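Local coordinates for GTPase-activating protein BEM3 (PDB 6FSF) that activates the GTPase activity of CDC42 and, less efficiently, RHO1, and carries in this fragment the tandem PX and PH domains of a phosphoinositide-binding regulator, at residues Phe51-Val60 with Phe124-Thr132; Gly17-Ser25 with Ile37-Lys45. All blocks are in the same frame, centred on the assembly; numbering follows the deposited sequence.

Interaction 1. Residues Phe51-Val60 with Phe124-Thr132; sequences FKFSKSIHKV and FISTDTVMT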
loop_
_atom_site.group_PDB
_atom_site.type_symbol
_atom_site.label_atom_id
_atom_site.label_comp_id
_atom_site.label_asym_id
_atom_site.label_seq_id
_atom_site.Cartn_x
_atom_site.Cartn_y
_atom_site.Cartn_z
ATOM N N PHE A 51 1.764 15.778 -0.316
ATOM C CA PHE A 51 1.557 15.153 -1.617
ATOM C C PHE A 51 1.727 13.647 -1.481
ATOM O O PHE A 51 2.172 13.141 -0.448
ATOM C CB PHE A 51 2.515 15.717 -2.675
ATOM C CG PHE A 51 3.972 15.525 -2.349
ATOM C CD1 PHE A 51 4.653 16.452 -1.576
ATOM C CD2 PHE A 51 4.666 14.427 -2.831
ATOM C CE1 PHE A 51 5.996 16.281 -1.280
ATOM C CE2 PHE A 51 6.008 14.250 -2.539
ATOM C CZ PHE A 51 6.673 15.179 -1.761
ATOM N N LYS A 52 1.355 12.936 -2.544
ATOM C CA LYS A 52 1.586 11.504 -2.664
ATOM C C LYS A 52 2.315 11.220 -3.970
ATOM O O LYS A 52 2.281 12.015 -4.913
ATOM C CB LYS A 52 0.279 10.700 -2.634
ATOM C CG LYS A 52 -0.654 11.024 -1.488
ATOM C CD LYS A 52 -1.853 10.091 -1.514
ATOM C CE LYS A 52 -3.014 10.647 -0.715
ATOM N NZ LYS A 52 -3.474 11.946 -1.286
ATOM N N PHE A 53 2.971 10.065 -4.022
ATOM C CA PHE A 53 3.595 9.606 -5.253
ATOM C C PHE A 53 3.536 8.087 -5.292
ATOM O O PHE A 53 3.247 7.427 -4.292
ATOM C CB PHE A 53 5.037 10.117 -5.388
ATOM C CG PHE A 53 5.962 9.639 -4.305
ATOM C CD1 PHE A 53 6.762 8.528 -4.502
ATOM C CD2 PHE A 53 6.045 10.312 -3.096
ATOM C CE1 PHE A 53 7.623 8.086 -3.510
ATOM C CE2 PHE A 53 6.902 9.875 -2.098
ATOM C CZ PHE A 53 7.693 8.762 -2.309
ATOM N N SER A 54 3.808 7.536 -6.472
ATOM C CA SER A 54 3.673 6.110 -6.717
ATOM C C SER A 54 4.941 5.592 -7.373
ATOM O O SER A 54 5.462 6.217 -8.301
ATOM C CB SER A 54 2.459 5.821 -7.603
ATOM O OG SER A 54 2.327 4.433 -7.847
ATOM N N LYS A 55 5.438 4.458 -6.890
ATOM C CA LYS A 55 6.640 3.846 -7.436
ATOM C C LYS A 55 6.441 2.342 -7.518
ATOM O O LYS A 55 5.893 1.731 -6.596
ATOM C CB LYS A 55 7.874 4.147 -6.574
ATOM C CG LYS A 55 8.180 5.622 -6.392
ATOM C CD LYS A 55 8.721 6.242 -7.668
ATOM C CE LYS A 55 9.079 7.699 -7.446
ATOM N NZ LYS A 55 9.698 8.316 -8.649
ATOM N N SER A 56 6.887 1.752 -8.622
ATOM C CA SER A 56 6.965 0.304 -8.699
ATOM C C SER A 56 8.070 -0.201 -7.776
ATOM O O SER A 56 8.963 0.546 -7.366
ATOM C CB SER A 56 7.230 -0.152 -10.135
ATOM O OG SER A 56 8.568 0.119 -10.519
ATOM N N ILE A 57 7.999 -1.492 -7.441
ATOM C CA ILE A 57 9.027 -2.085 -6.589
ATOM C C ILE A 57 10.384 -2.020 -7.274
ATOM O O ILE A 57 11.422 -1.887 -6.610
ATOM C CB ILE A 57 8.636 -3.529 -6.213
ATOM C CG1 ILE A 57 9.728 -4.186 -5.363
ATOM C CG2 ILE A 57 8.346 -4.352 -7.459
ATOM C CD1 ILE A 57 9.996 -3.474 -4.055
ATOM N N HIS A 58 10.400 -2.084 -8.607
ATOM C CA HIS A 58 11.651 -1.980 -9.349
ATOM C C HIS A 58 12.300 -0.612 -9.159
ATOM O O HIS A 58 13.518 -0.515 -8.969
ATOM C CB HIS A 58 11.397 -2.253 -10.830
ATOM C CG HIS A 58 12.605 -2.066 -11.692
ATOM N ND1 HIS A 58 13.688 -2.918 -11.651
ATOM C CD2 HIS A 58 12.904 -1.121 -12.614
ATOM C CE1 HIS A 58 14.600 -2.507 -12.514
ATOM N NE2 HIS A 58 14.150 -1.419 -13.111
ATOM N N LYS A 59 11.501 0.460 -9.213
ATOM C CA LYS A 59 12.047 1.797 -8.996
ATOM C C LYS A 59 12.577 1.949 -7.576
ATOM O O LYS A 59 13.580 2.638 -7.348
ATOM C CB LYS A 59 10.986 2.861 -9.270
ATOM C CG LYS A 59 10.450 2.888 -10.690
ATOM C CD LYS A 59 9.699 4.191 -10.955
ATOM C CE LYS A 59 8.662 4.044 -12.063
ATOM N NZ LYS A 59 7.295 3.808 -11.517
ATOM N N VAL A 60 11.906 1.322 -6.607
ATOM C CA VAL A 60 12.352 1.384 -5.217
ATOM C C VAL A 60 13.726 0.741 -5.075
ATOM O O VAL A 60 14.631 1.300 -4.443
ATOM C CB VAL A 60 11.317 0.715 -4.295
ATOM C CG1 VAL A 60 11.886 0.525 -2.896
ATOM C CG2 VAL A 60 10.038 1.539 -4.249
ATOM N N PHE A 124 13.612 11.651 -6.551
ATOM C CA PHE A 124 12.786 10.452 -6.447
ATOM C C PHE A 124 11.369 10.798 -5.998
ATOM O O PHE A 124 10.391 10.417 -6.651
ATOM C CB PHE A 124 13.444 9.464 -5.481
ATOM C CG PHE A 124 12.760 8.131 -5.396
ATOM C CD1 PHE A 124 12.955 7.174 -6.379
ATOM C CD2 PHE A 124 11.944 7.826 -4.320
ATOM C CE1 PHE A 124 12.336 5.942 -6.299
ATOM C CE2 PHE A 124 11.322 6.593 -4.234
ATOM C CZ PHE A 124 11.519 5.651 -5.224
ATOM N N ILE A 125 11.239 11.543 -4.895
ATOM C CA ILE A 125 9.920 11.872 -4.356
ATOM C C ILE A 125 9.246 13.030 -5.075
ATOM O O ILE A 125 8.083 13.335 -4.780
ATOM C CB ILE A 125 9.998 12.205 -2.853
ATOM C CG1 ILE A 125 10.736 13.527 -2.630
ATOM C CG2 ILE A 125 10.691 11.086 -2.095
ATOM C CD1 ILE A 125 10.795 13.958 -1.177
ATOM N N SER A 126 9.937 13.684 -6.008
ATOM C CA SER A 126 9.369 14.779 -6.783
ATOM C C SER A 126 8.833 14.328 -8.137
ATOM O O SER A 126 8.483 15.174 -8.967
ATOM C CB SER A 126 10.412 15.884 -6.981
ATOM O OG SER A 126 10.790 16.456 -5.742
ATOM N N THR A 127 8.770 13.022 -8.380
ATOM C CA THR A 127 8.273 12.465 -9.630
ATOM C C THR A 127 7.170 11.459 -9.332
ATOM O O THR A 127 6.986 11.022 -8.192
ATOM C CB THR A 127 9.396 11.795 -10.436
ATOM O OG1 THR A 127 10.177 10.960 -9.570
ATOM C CG2 THR A 127 10.296 12.840 -11.076
ATOM N N ASP A 128 6.434 11.095 -10.386
ATOM C CA ASP A 128 5.302 10.170 -10.287
ATOM C C ASP A 128 4.290 10.643 -9.246
ATOM O O ASP A 128 3.722 9.848 -8.492
ATOM C CB ASP A 128 5.773 8.748 -9.980
ATOM C CG ASP A 128 6.729 8.215 -11.022
ATOM O OD1 ASP A 128 6.258 7.770 -12.092
ATOM O OD2 ASP A 128 7.955 8.235 -10.774
ATOM N N THR A 129 4.064 11.956 -9.211
ATOM C CA THR A 129 3.164 12.543 -8.230
ATOM C C THR A 129 1.740 12.046 -8.439
ATOM O O THR A 129 1.277 11.882 -9.571
ATOM C CB THR A 129 3.211 14.066 -8.326
ATOM O OG1 THR A 129 4.573 14.500 -8.384
ATOM C CG2 THR A 129 2.537 14.701 -7.120
ATOM N N VAL A 130 1.043 11.803 -7.332
ATOM C CA VAL A 130 -0.321 11.294 -7.343
ATOM C C VAL A 130 -1.214 12.307 -6.645
ATOM O O VAL A 130 -0.897 12.764 -5.541
ATOM C CB VAL A 130 -0.416 9.916 -6.660
ATOM C CG1 VAL A 130 -1.866 9.483 -6.531
ATOM C CG2 VAL A 130 0.390 8.885 -7.435
ATOM N N MET A 131 -2.324 12.658 -7.291
ATOM C CA MET A 131 -3.284 13.625 -6.766
ATOM C C MET A 131 -4.630 12.936 -6.607
ATOM O O MET A 131 -5.298 12.635 -7.602
ATOM C CB MET A 131 -3.399 14.842 -7.684
ATOM C CG MET A 131 -2.208 15.778 -7.618
ATOM S SD MET A 131 -2.010 16.448 -5.963
ATOM C CE MET A 131 -0.255 16.807 -5.939
ATOM N N THR A 132 -5.028 12.683 -5.361
ATOM C CA THR A 132 -6.351 12.151 -5.091
ATOM C C THR A 132 -7.084 13.043 -4.095
ATOM O O THR A 132 -6.497 13.470 -3.095
ATOM C CB THR A 132 -6.292 10.714 -4.547
ATOM O OG1 THR A 132 -7.586 10.344 -4.053
ATOM C CG2 THR A 132 -5.248 10.577 -3.436
#
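The aliphatic part of K55 lies across one face of the F124 ring, and its amine reaches the turn that follows F124. The side chain can be followed atom by atom. CB skirts the ring near CZ, and CG presses closer to it, 3.5 Å from F124 CZ. A bend at chi2 (-72°) then lays the chain over the ring: CD is still near F124 CZ, while K55 CE sits 3.8 Å from the ring centroid, close to the normal, as a CH-pi contact. NZ remains over the same ring in cation-pi geometry. Here it meets three oxygens in turn: K55 NZ is 2.7 Å from D128 OD2, a salt bridge made through the carboxylate's anti lone pair, and K55 NZ gives a second hydrogen bond of 2.8 Å to T127 OG1. A third, weak bond goes from K55 NZ to F124 O, the carbonyl of the residue whose ring it covers.

F53 repeats the theme without charge. One face of its ring receives the CA of I125, 4.2 Å from the ring centroid, and its CZ touches I125 CG2. At the turn and just after it the backbones pair briefly: S54 N binds D128 O at 3.1 Å, and V130 N binds K52 O at 2.7 Å with a nearly straight N-H (171°). The chain adds a short, weakly bonded last strand to the PX-domain sheet before heading for the PH domain.

T127 OG1 also bonds Q123 O, and K59 NZ stays near D128 OD1 without forming a salt bridge. A buried lysine is therefore met by a carboxylate, a hydroxyl, a carbonyl and an aromatic face together, an environment that would be expected to stabilise its positive charge.

Interaction 2. Residues Gly17-Ser25 with Ile37-Lys45; sequences GTIQIEVLS and ILIAIIDRK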
loop_
_atom_site.group_PDB
_atom_site.type_symbol
_atom_site.label_atom_id
_atom_site.label_comp_id
_atom_site.label_asym_id
_atom_site.label_seq_id
_atom_site.Cartn_x
_atom_site.Cartn_y
_atom_site.Cartn_z
ATOM N N GLY A 17 14.479 16.311 7.329
ATOM C CA GLY A 17 14.119 16.066 8.713
ATOM C C GLY A 17 12.768 16.621 9.111
ATOM O O GLY A 17 12.253 16.258 10.173
ATOM N N THR A 18 12.181 17.485 8.286
ATOM C CA THR A 18 10.914 18.127 8.606
ATOM C C THR A 18 9.707 17.389 8.039
ATOM O O THR A 18 8.592 17.919 8.098
ATOM C CB THR A 18 10.905 19.570 8.095
ATOM O OG1 THR A 18 10.771 19.572 6.666
ATOM C CG2 THR A 18 12.196 20.277 8.476
ATOM N N ILE A 19 9.894 16.191 7.491
ATOM C CA ILE A 19 8.797 15.457 6.875
ATOM C C ILE A 19 8.669 14.086 7.525
ATOM O O ILE A 19 9.649 13.502 8.001
ATOM C CB ILE A 19 8.971 15.305 5.345
ATOM C CG1 ILE A 19 10.229 14.491 5.012
ATOM C CG2 ILE A 19 9.008 16.667 4.667
ATOM C CD1 ILE A 19 10.319 14.074 3.553
ATOM N N GLN A 20 7.437 13.583 7.554
ATOM C CA GLN A 20 7.157 12.195 7.877
ATOM C C GLN A 20 6.659 11.491 6.624
ATOM O O GLN A 20 6.072 12.117 5.738
ATOM C CB GLN A 20 6.114 12.075 8.991
ATOM C CG GLN A 20 6.375 12.939 10.206
ATOM C CD GLN A 20 5.192 12.960 11.153
ATOM O OE1 GLN A 20 4.679 14.023 11.498
ATOM N NE2 GLN A 20 4.750 11.781 11.575
ATOM N N ILE A 21 6.898 10.184 6.554
ATOM C CA ILE A 21 6.427 9.372 5.439
ATOM C C ILE A 21 5.425 8.356 5.962
ATOM O O ILE A 21 5.462 7.962 7.131
ATOM C CB ILE A 21 7.591 8.673 4.695
ATOM C CG1 ILE A 21 8.195 7.539 5.539
ATOM C CG2 ILE A 21 8.663 9.683 4.314
ATOM C CD1 ILE A 21 7.685 6.149 5.173
ATOM N N GLU A 22 4.520 7.937 5.083
ATOM C CA GLU A 22 3.577 6.866 5.396
ATOM C C GLU A 22 3.299 6.099 4.114
ATOM O O GLU A 22 2.700 6.642 3.184
ATOM C CB GLU A 22 2.285 7.411 5.998
ATOM C CG GLU A 22 1.327 6.317 6.452
ATOM C CD GLU A 22 0.026 6.862 7.006
ATOM O OE1 GLU A 22 -0.133 8.103 7.047
ATOM O OE2 GLU A 22 -0.839 6.051 7.402
ATOM N N VAL A 23 3.750 4.848 4.066
ATOM C CA VAL A 23 3.420 3.962 2.957
ATOM C C VAL A 23 1.950 3.584 3.098
ATOM O O VAL A 23 1.567 2.898 4.050
ATOM C CB VAL A 23 4.321 2.721 2.940
ATOM C CG1 VAL A 23 4.009 1.849 1.736
ATOM C CG2 VAL A 23 5.785 3.134 2.937
ATOM N N LEU A 24 1.120 4.048 2.167
ATOM C CA LEU A 24 -0.318 3.840 2.268
ATOM C C LEU A 24 -0.779 2.529 1.648
ATOM O O LEU A 24 -1.793 1.971 2.084
ATOM C CB LEU A 24 -1.067 5.003 1.608
ATOM C CG LEU A 24 -0.843 6.406 2.185
ATOM C CD1 LEU A 24 -1.588 7.447 1.361
ATOM C CD2 LEU A 24 -1.264 6.473 3.645
ATOM N N SER A 25 -0.058 2.021 0.650
ATOM C CA SER A 25 -0.499 0.844 -0.087
ATOM C C SER A 25 0.642 0.321 -0.946
ATOM O O SER A 25 1.544 1.067 -1.340
ATOM C CB SER A 25 -1.710 1.155 -0.972
ATOM O OG SER A 25 -2.035 0.045 -1.794
ATOM N N ILE A 37 3.590 1.142 -5.364
ATOM C CA ILE A 37 3.674 1.482 -3.950
ATOM C C ILE A 37 3.306 2.954 -3.798
ATOM O O ILE A 37 4.016 3.837 -4.296
ATOM C CB ILE A 37 5.074 1.192 -3.388
ATOM C CG1 ILE A 37 5.414 -0.290 -3.563
ATOM C CG2 ILE A 37 5.167 1.606 -1.929
ATOM C CD1 ILE A 37 6.889 -0.602 -3.452
ATOM N N LEU A 38 2.194 3.219 -3.113
ATOM C CA LEU A 38 1.724 4.580 -2.873
ATOM C C LEU A 38 2.294 5.091 -1.554
ATOM O O LEU A 38 2.139 4.445 -0.514
ATOM C CB LEU A 38 0.195 4.626 -2.843
ATOM C CG LEU A 38 -0.444 6.009 -2.700
ATOM C CD1 LEU A 38 -0.180 6.849 -3.941
ATOM C CD2 LEU A 38 -1.937 5.895 -2.428
ATOM N N ILE A 39 2.944 6.251 -1.600
ATOM C CA ILE A 39 3.666 6.802 -0.459
ATOM C C ILE A 39 3.207 8.236 -0.232
ATOM O O ILE A 39 3.136 9.026 -1.181
ATOM C CB ILE A 39 5.190 6.755 -0.675
ATOM C CG1 ILE A 39 5.657 5.315 -0.862
ATOM C CG2 ILE A 39 5.916 7.419 0.488
ATOM C CD1 ILE A 39 7.069 5.203 -1.369
ATOM N N ALA A 40 2.918 8.573 1.022
ATOM C CA ALA A 40 2.479 9.911 1.388
ATOM C C ALA A 40 3.599 10.650 2.106
ATOM O O ALA A 40 4.276 10.086 2.970
ATOM C CB ALA A 40 1.234 9.853 2.273
ATOM N N ILE A 41 3.787 11.915 1.741
ATOM C CA ILE A 41 4.763 12.795 2.373
ATOM C C ILE A 41 4.000 13.819 3.201
ATOM O O ILE A 41 3.083 14.477 2.694
ATOM C CB ILE A 41 5.666 13.479 1.333
ATOM C CG1 ILE A 41 6.541 12.442 0.628
ATOM C CG2 ILE A 41 6.536 14.534 1.991
ATOM C CD1 ILE A 41 7.529 11.757 1.546
ATOM N N ILE A 42 4.374 13.948 4.472
ATOM C CA ILE A 42 3.605 14.706 5.452
ATOM C C ILE A 42 4.520 15.716 6.130
ATOM O O ILE A 42 5.632 15.373 6.548
ATOM C CB ILE A 42 2.954 13.771 6.492
ATOM C CG1 ILE A 42 1.852 12.939 5.833
ATOM C CG2 ILE A 42 2.412 14.568 7.670
ATOM C CD1 ILE A 42 1.778 11.510 6.333
ATOM N N ASP A 43 4.054 16.960 6.234
ATOM C CA ASP A 43 4.787 17.979 6.973
ATOM C C ASP A 43 4.702 17.693 8.466
ATOM O O ASP A 43 3.610 17.527 9.014
ATOM C CB ASP A 43 4.233 19.372 6.661
ATOM C CG ASP A 43 4.909 20.464 7.473
ATOM O OD1 ASP A 43 4.249 21.052 8.359
ATOM O OD2 ASP A 43 6.102 20.733 7.228
ATOM N N ARG A 44 5.864 17.639 9.121
ATOM C CA ARG A 44 5.925 17.207 10.517
ATOM C C ARG A 44 5.138 18.137 11.434
ATOM O O ARG A 44 4.308 17.684 12.231
ATOM C CB ARG A 44 7.383 17.131 10.968
ATOM C CG ARG A 44 7.573 16.743 12.425
ATOM C CD ARG A 44 7.925 15.272 12.562
ATOM N NE ARG A 44 9.165 14.955 11.860
ATOM C CZ ARG A 44 9.698 13.739 11.785
ATOM N NH1 ARG A 44 9.101 12.710 12.370
ATOM N NH2 ARG A 44 10.831 13.555 11.121
ATOM N N LYS A 45 5.385 19.446 11.333
ATOM C CA LYS A 45 4.811 20.388 12.291
ATOM C C LYS A 45 3.312 20.570 12.081
ATOM O O LYS A 45 2.543 20.587 13.051
ATOM C CB LYS A 45 5.538 21.729 12.195
ATOM C CG LYS A 45 7.023 21.654 12.538
ATOM C CD LYS A 45 7.318 22.347 13.859
ATOM C CE LYS A 45 8.663 21.921 14.430
ATOM N NZ LYS A 45 8.975 22.643 15.697
#
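The first beta hairpin of the PX domain joins I19-S25 to I37-D43 as antiparallel strands, with a classic bulge near one end and an arginine folded over a glutamine at the other. In between, Q20 with I42 and E22 with A40 are hydrogen-bonded pairs, each linked in both directions; Q20 N lies 2.7 Å from I42 O. At the bulge, L24 and S25 both face L38: L24 N reaches L38 O at 2.9 Å, whereas S25 N makes only a weak bond to the same oxygen, and L38 N answers to S25 O. The extra residue turns L24 toward the partner strand, where its CD1 rests 3.8 Å from A40 CB and also touches L38 CD2.

These strands open the three-stranded meander that, with its packed helices, characterises the PX fold. I19, I21, V23, I39 and I41 share one face of it; I21 CG2 meets I41 CD1 at 3.6 Å, and I21 also packs against helix 90-107, where N101 accepts a bond from V23 N.

Past the last pair, R44 N bonds T18 O. Bends at chi2 (100°) and chi3 (60°) fold the R44 side chain back, bringing its guanidinium nearly parallel to the Q20 amide, the planes 10° apart. Q20 CG lies over one guanidinium face, 3.5 Å from R44 NH1, while Q20 OE1 touches R44 CD, the two chains crossing at about a right angle. An alanine in place of Q20 would remove that methylene and amide, and the guanidinium would probably be freer to turn. The guanidinium is also tied to the 3-10 segment before the hairpin, R44 NH2 giving a hydrogen bond to G17 O, 3.2 Å long, with the oxygen near the guanidinium plane.

In the fold
From the N terminus, the chain lays down strand 19-29, turns, and returns as strand 35-43; interaction 2 closes this short hairpin loop. The next turn brings in strand 49-55, whose backbone bonds to the far side of strand 35-43 join the two contacts directly, as where I39 N meets F53 O. Interaction 1 then closes a much longer loop, built largely of helices, when the chain returns at the end of helix 115-125 and sets 129-130 beside strand 49-55. The loops therefore follow in series, neither nested nor crossed. Their centres are about 11 Å apart within one sheet, which interaction 2 begins and interaction 1 completes on the way to the PH domain.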